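Local coordinates for protein fructosyl amine: oxygen oxidoreductase (Aspergillus fumigatus, PDB 3DJE) that uses FAD to oxidise fructosyl amino acids, splitting these Amadori products in a deglycation reaction that consumes oxygen, at residues L9-A14 and F214-A219. Residues are numbered along the deposited sequence; the frame is centred on the assembly and turned at random.
Sequences LLIVGA and FLCAGA. With FAD (flavin-adenine dinucleotide), chain C.
Three backbone hydrogen bonds tie Leu10 and Val12 to Phe214 and Cys216 as neighbouring parallel strands; the touching parts, 9-13 and 214-217, run 9° apart. Phe214 N gives to Leu10 O at 2.8 Å, and Phe214 O takes Val12 N at 2.8 Å; both are nearly straight. The third, Cys216 N to Val12 O, is more bent (143° at the hydrogen), where segment 214-219 passes beyond strand 212-215.

Apolar contacts divide between the two sheet faces. On the face of Ile11, the Phe214 ring reaches back along strand 9-12, toward Leu9: chi1 of -65° sets CG beside its own backbone N, and Leu10 O lies in the ring plane at the edge, 3.6 Å from Phe214 CD2. Ile11 CG1 approaches Phe214 CD2 obliquely (4.0 Å), while helices 16-27 and 373-382 also pack on the ring. On the other face Val12 and Leu215 run side by side, Val12 CG1 to Leu215 CD1 3.9 Å.

Ligand contacts begin where the strands end. Val12 CG1 meets the adenine at FAD C2A, 3.7 Å away. Gly13, at positive phi, brings its CA against Cys216 O and close to adenine N3A. Ala217 CA lies 3.3 Å from the ribose oxygen, FAD O4B. Asp37, an FAD-binding residue, accepts a hydrogen bond from Ala14 N through OD2. Adjacent parallel strands whose C-terminal ends, with Gly13 of the GxGxxG pattern, meet adenine and ribose are consistent with the Rossmann-type FAD-binding fold of the MSOX/MTOX family.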
ATOM      1  N   LEU A   9      -7.275 -11.042 -22.102  1.00 11.96           N
ATOM      2  CA  LEU A   9      -6.940 -11.042 -20.674  1.00 11.02           C
ATOM      3  C   LEU A   9      -7.621  -9.851 -20.026  1.00 11.16           C
ATOM      4  O   LEU A   9      -7.627  -8.754 -20.588  1.00 11.69           O
ATOM      5  CB  LEU A   9      -5.424 -10.958 -20.452  1.00 10.42           C
ATOM      6  CG  LEU A   9      -4.570 -11.989 -21.191  1.00 10.64           C
ATOM      7  CD1 LEU A   9      -3.099 -11.734 -20.856  1.00 11.98           C
ATOM      8  CD2 LEU A   9      -4.960 -13.384 -20.745  1.00 11.89           C
ATOM      9  N   LEU A  10      -8.194 -10.074 -18.851  1.00 10.54           N
ATOM     10  CA  LEU A  10      -8.959  -9.041 -18.163  1.00 10.57           C
ATOM     11  C   LEU A  10      -8.374  -8.812 -16.793  1.00 10.47           C
ATOM     12  O   LEU A  10      -8.131  -9.777 -16.064  1.00 10.85           O
ATOM     13  CB  LEU A  10     -10.406  -9.492 -18.016  1.00 11.10           C
ATOM     14  CG  LEU A  10     -11.388  -8.466 -17.454  1.00 10.87           C
ATOM     15  CD1 LEU A  10     -11.509  -7.253 -18.377  1.00 12.04           C
ATOM     16  CD2 LEU A  10     -12.748  -9.123 -17.278  1.00 11.63           C
ATOM     17  N   ILE A  11      -8.117  -7.547 -16.449  1.00 10.04           N
ATOM     18  CA  ILE A  11      -7.641  -7.219 -15.105  1.00  9.22           C
ATOM     19  C   ILE A  11      -8.706  -6.408 -14.396  1.00  9.18           C
ATOM     20  O   ILE A  11      -9.140  -5.367 -14.917  1.00  9.11           O
ATOM     21  CB  ILE A  11      -6.330  -6.411 -15.129  1.00  9.38           C
ATOM     22  CG1 ILE A  11      -5.234  -7.216 -15.827  1.00 10.12           C
ATOM     23  CG2 ILE A  11      -5.907  -6.002 -13.704  1.00  9.99           C
ATOM     24  CD1 ILE A  11      -4.014  -6.395 -16.142  1.00 11.77           C
ATOM     25  N   VAL A  12      -9.146  -6.895 -13.236  1.00  8.29           N
ATOM     26  CA  VAL A  12     -10.115  -6.160 -12.406  1.00  9.17           C
ATOM     27  C   VAL A  12      -9.353  -5.320 -11.389  1.00  9.47           C
ATOM     28  O   VAL A  12      -8.767  -5.855 -10.434  1.00  9.83           O
ATOM     29  CB  VAL A  12     -11.124  -7.109 -11.701  1.00  8.90           C
ATOM     30  CG1 VAL A  12     -12.107  -6.309 -10.765  1.00  9.26           C
ATOM     31  CG2 VAL A  12     -11.910  -7.917 -12.720  1.00 11.51           C
ATOM     32  N   GLY A  13      -9.342  -4.010 -11.631  1.00  9.50           N
ATOM     33  CA  GLY A  13      -8.633  -3.042 -10.804  1.00 10.16           C
ATOM     34  C   GLY A  13      -7.405  -2.468 -11.492  1.00 10.85           C
ATOM     35  O   GLY A  13      -6.495  -3.209 -11.876  1.00 11.95           O
ATOM     36  N   ALA A  14      -7.366  -1.140 -11.635  1.00 10.53           N
ATOM     37  CA  ALA A  14      -6.213  -0.427 -12.197  1.00 10.84           C
ATOM     38  C   ALA A  14      -5.397   0.293 -11.111  1.00 11.07           C
ATOM     39  O   ALA A  14      -4.872   1.387 -11.332  1.00 12.50           O
ATOM     40  CB  ALA A  14      -6.686   0.571 -13.272  1.00 11.15           C
ATOM     41  N   PHE A 214      -7.653 -11.522 -13.987  1.00  9.99           N
ATOM     42  CA  PHE A 214      -6.818 -11.219 -12.840  1.00 10.53           C
ATOM     43  C   PHE A 214      -7.631 -10.356 -11.886  1.00 10.41           C
ATOM     44  O   PHE A 214      -8.160  -9.332 -12.295  1.00 11.29           O
ATOM     45  CB  PHE A 214      -5.592 -10.409 -13.254  1.00  9.56           C
ATOM     46  CG  PHE A 214      -4.634 -11.147 -14.162  1.00 10.09           C
ATOM     47  CD1 PHE A 214      -3.484 -11.744 -13.646  1.00 10.36           C
ATOM     48  CD2 PHE A 214      -4.866 -11.213 -15.534  1.00 11.80           C
ATOM     49  CE1 PHE A 214      -2.578 -12.409 -14.488  1.00 11.19           C
ATOM     50  CE2 PHE A 214      -3.963 -11.886 -16.379  1.00 11.90           C
ATOM     51  CZ  PHE A 214      -2.819 -12.479 -15.844  1.00 11.28           C
ATOM     52  N   LEU A 215      -7.697 -10.763 -10.626  1.00 10.38           N
ATOM     53  CA  LEU A 215      -8.402  -9.987  -9.618  1.00 10.54           C
ATOM     54  C   LEU A 215      -7.379  -9.180  -8.812  1.00 11.08           C
ATOM     55  O   LEU A 215      -6.620  -9.736  -8.020  1.00 11.17           O
ATOM     56  CB  LEU A 215      -9.247 -10.905  -8.743  1.00 11.04           C
ATOM     57  CG  LEU A 215     -10.097 -10.226  -7.663  1.00 11.32           C
ATOM     58  CD1 LEU A 215     -11.006  -9.171  -8.290  1.00 12.91           C
ATOM     59  CD2 LEU A 215     -10.906 -11.273  -6.925  1.00 12.23           C
ATOM     60  N   CYS A 216      -7.383  -7.869  -9.051  1.00 10.92           N
ATOM     61  CA  CYS A 216      -6.420  -6.944  -8.452  1.00 10.98           C
ATOM     62  C   CYS A 216      -7.150  -5.733  -7.873  1.00 10.69           C
ATOM     63  O   CYS A 216      -6.733  -4.593  -8.044  1.00 10.23           O
ATOM     64  CB  CYS A 216      -5.414  -6.486  -9.515  1.00 11.54           C
ATOM     65  SG  CYS A 216      -4.380  -7.812 -10.135  1.00 12.83           S
ATOM     66  N   ALA A 217      -8.247  -5.995  -7.173  1.00 10.27           N
ATOM     67  CA  ALA A 217      -9.113  -4.942  -6.665  1.00 10.80           C
ATOM     68  C   ALA A 217      -8.795  -4.475  -5.229  1.00 10.88           C
ATOM     69  O   ALA A 217      -9.613  -3.788  -4.596  1.00 10.53           O
ATOM     70  CB  ALA A 217     -10.583  -5.390  -6.797  1.00 11.12           C
ATOM     71  N   GLY A 218      -7.621  -4.853  -4.721  1.00 10.26           N
ATOM     72  CA  GLY A 218      -7.156  -4.347  -3.439  1.00 10.49           C
ATOM     73  C   GLY A 218      -8.128  -4.659  -2.328  1.00 10.11           C
ATOM     74  O   GLY A 218      -8.584  -5.810  -2.198  1.00 11.01           O
ATOM     75  N   ALA A 219      -8.446  -3.643  -1.527  1.00 10.54           N
ATOM     76  CA  ALA A 219      -9.334  -3.830  -0.368  1.00 10.71           C
ATOM     77  C   ALA A 219     -10.738  -4.299  -0.755  1.00 11.74           C
ATOM     78  O   ALA A 219     -11.464  -4.802   0.100  1.00 12.90           O
ATOM     79  CB  ALA A 219      -9.428  -2.544   0.457  1.00 11.51           C
TER
HETATM   80  PA  FAD C 500      -5.060  -0.498  -4.822  1.00  9.66           P
HETATM   81  O1A FAD C 500      -3.886   0.204  -5.352  1.00 10.32           O
HETATM   82  O2A FAD C 500      -5.855   0.155  -3.737  1.00  9.99           O
HETATM   83  O5B FAD C 500      -5.950  -0.801  -6.094  1.00 10.46           O
HETATM   84  C5B FAD C 500      -7.257  -1.375  -6.012  1.00 10.37           C
HETATM   85  C4B FAD C 500      -8.008  -0.947  -7.279  1.00 11.02           C
HETATM   86  O4B FAD C 500      -9.211  -1.738  -7.242  1.00  9.92           O
HETATM   87  C3B FAD C 500      -8.429   0.532  -7.119  1.00 11.02           C
HETATM   88  O3B FAD C 500      -7.887   1.342  -8.175  1.00 12.08           O
HETATM   89  C2B FAD C 500      -9.961   0.435  -7.197  1.00  9.60           C
HETATM   90  O2B FAD C 500     -10.554   1.546  -7.940  1.00 12.18           O
HETATM   91  C1B FAD C 500     -10.167  -0.947  -7.878  1.00 11.05           C
HETATM   92  N9A FAD C 500     -11.596  -1.344  -7.694  1.00 10.58           N
HETATM   93  C8A FAD C 500     -12.376  -1.200  -6.602  1.00 10.90           C
HETATM   94  N7A FAD C 500     -13.619  -1.639  -6.892  1.00  9.14           N
HETATM   95  C5A FAD C 500     -13.617  -2.056  -8.166  1.00  8.71           C
HETATM   96  C6A FAD C 500     -14.595  -2.586  -9.015  1.00  9.40           C
HETATM   97  N6A FAD C 500     -15.862  -2.757  -8.569  1.00 10.29           N
HETATM   98  N1A FAD C 500     -14.252  -2.909 -10.277  1.00  9.55           N
HETATM   99  C2A FAD C 500     -13.004  -2.734 -10.728  1.00  9.77           C
HETATM  100  N3A FAD C 500     -12.047  -2.225  -9.946  1.00  8.96           N
HETATM  101  C4A FAD C 500     -12.336  -1.882  -8.668  1.00  8.87           C
HETATM  102  N1  FAD C 500       3.135   0.509   0.865  1.00  9.29           N
HETATM  103  C2  FAD C 500       4.510   0.676   0.719  1.00  9.88           C
HETATM  104  O2  FAD C 500       5.191  -0.120   0.069  1.00 10.41           O
HETATM  105  N3  FAD C 500       5.126   1.768   1.332  1.00  9.88           N
HETATM  106  C4  FAD C 500       4.407   2.685   2.092  1.00 11.21           C
HETATM  107  O4  FAD C 500       4.986   3.643   2.618  1.00 10.70           O
HETATM  108  C4X FAD C 500       3.025   2.493   2.247  1.00 10.49           C
HETATM  109  N5  FAD C 500       2.276   3.382   3.015  1.00 11.11           N
HETATM  110  C5X FAD C 500       0.887   3.284   3.015  1.00  9.98           C
HETATM  111  C6  FAD C 500       0.149   4.301   3.613  1.00 11.30           C
HETATM  112  C7  FAD C 500      -1.240   4.260   3.591  1.00 11.37           C
HETATM  113  C7M FAD C 500      -2.001   5.397   4.287  1.00 11.77           C
HETATM  114  C8  FAD C 500      -1.901   3.215   2.948  1.00 10.75           C
HETATM  115  C8M FAD C 500      -3.445   3.215   2.859  1.00 11.57           C
HETATM  116  C9  FAD C 500      -1.151   2.202   2.332  1.00 10.37           C
HETATM  117  C9A FAD C 500       0.249   2.238   2.352  1.00  9.09           C
HETATM  118  N10 FAD C 500       1.030   1.229   1.755  1.00  9.79           N
HETATM  119  C10 FAD C 500       2.407   1.408   1.629  1.00  9.91           C
HETATM  120  C1' FAD C 500       0.403   0.000   1.247  1.00  8.36           C
HETATM  121  C2' FAD C 500       0.148   0.129  -0.255  1.00  8.62           C
HETATM  122  O2' FAD C 500      -0.365   1.446  -0.554  1.00  9.46           O
HETATM  123  C3' FAD C 500      -0.848  -0.943  -0.688  1.00  7.33           C
HETATM  124  O3' FAD C 500      -0.446  -2.213  -0.133  1.00  9.64           O
HETATM  125  C4' FAD C 500      -0.906  -1.100  -2.211  1.00  8.43           C
HETATM  126  O4' FAD C 500      -0.979   0.163  -2.872  1.00  9.75           O
HETATM  127  C5' FAD C 500      -2.143  -1.929  -2.575  1.00  9.58           C
HETATM  128  O5' FAD C 500      -2.183  -2.135  -3.997  1.00  8.86           O
HETATM  129  P   FAD C 500      -3.421  -2.908  -4.661  1.00  9.27           P
HETATM  130  O1P FAD C 500      -3.605  -4.217  -3.967  1.00  9.53           O
HETATM  131  O2P FAD C 500      -3.187  -2.858  -6.119  1.00  9.14           O
HETATM  132  O3P FAD C 500      -4.701  -1.991  -4.334  1.00  9.07           O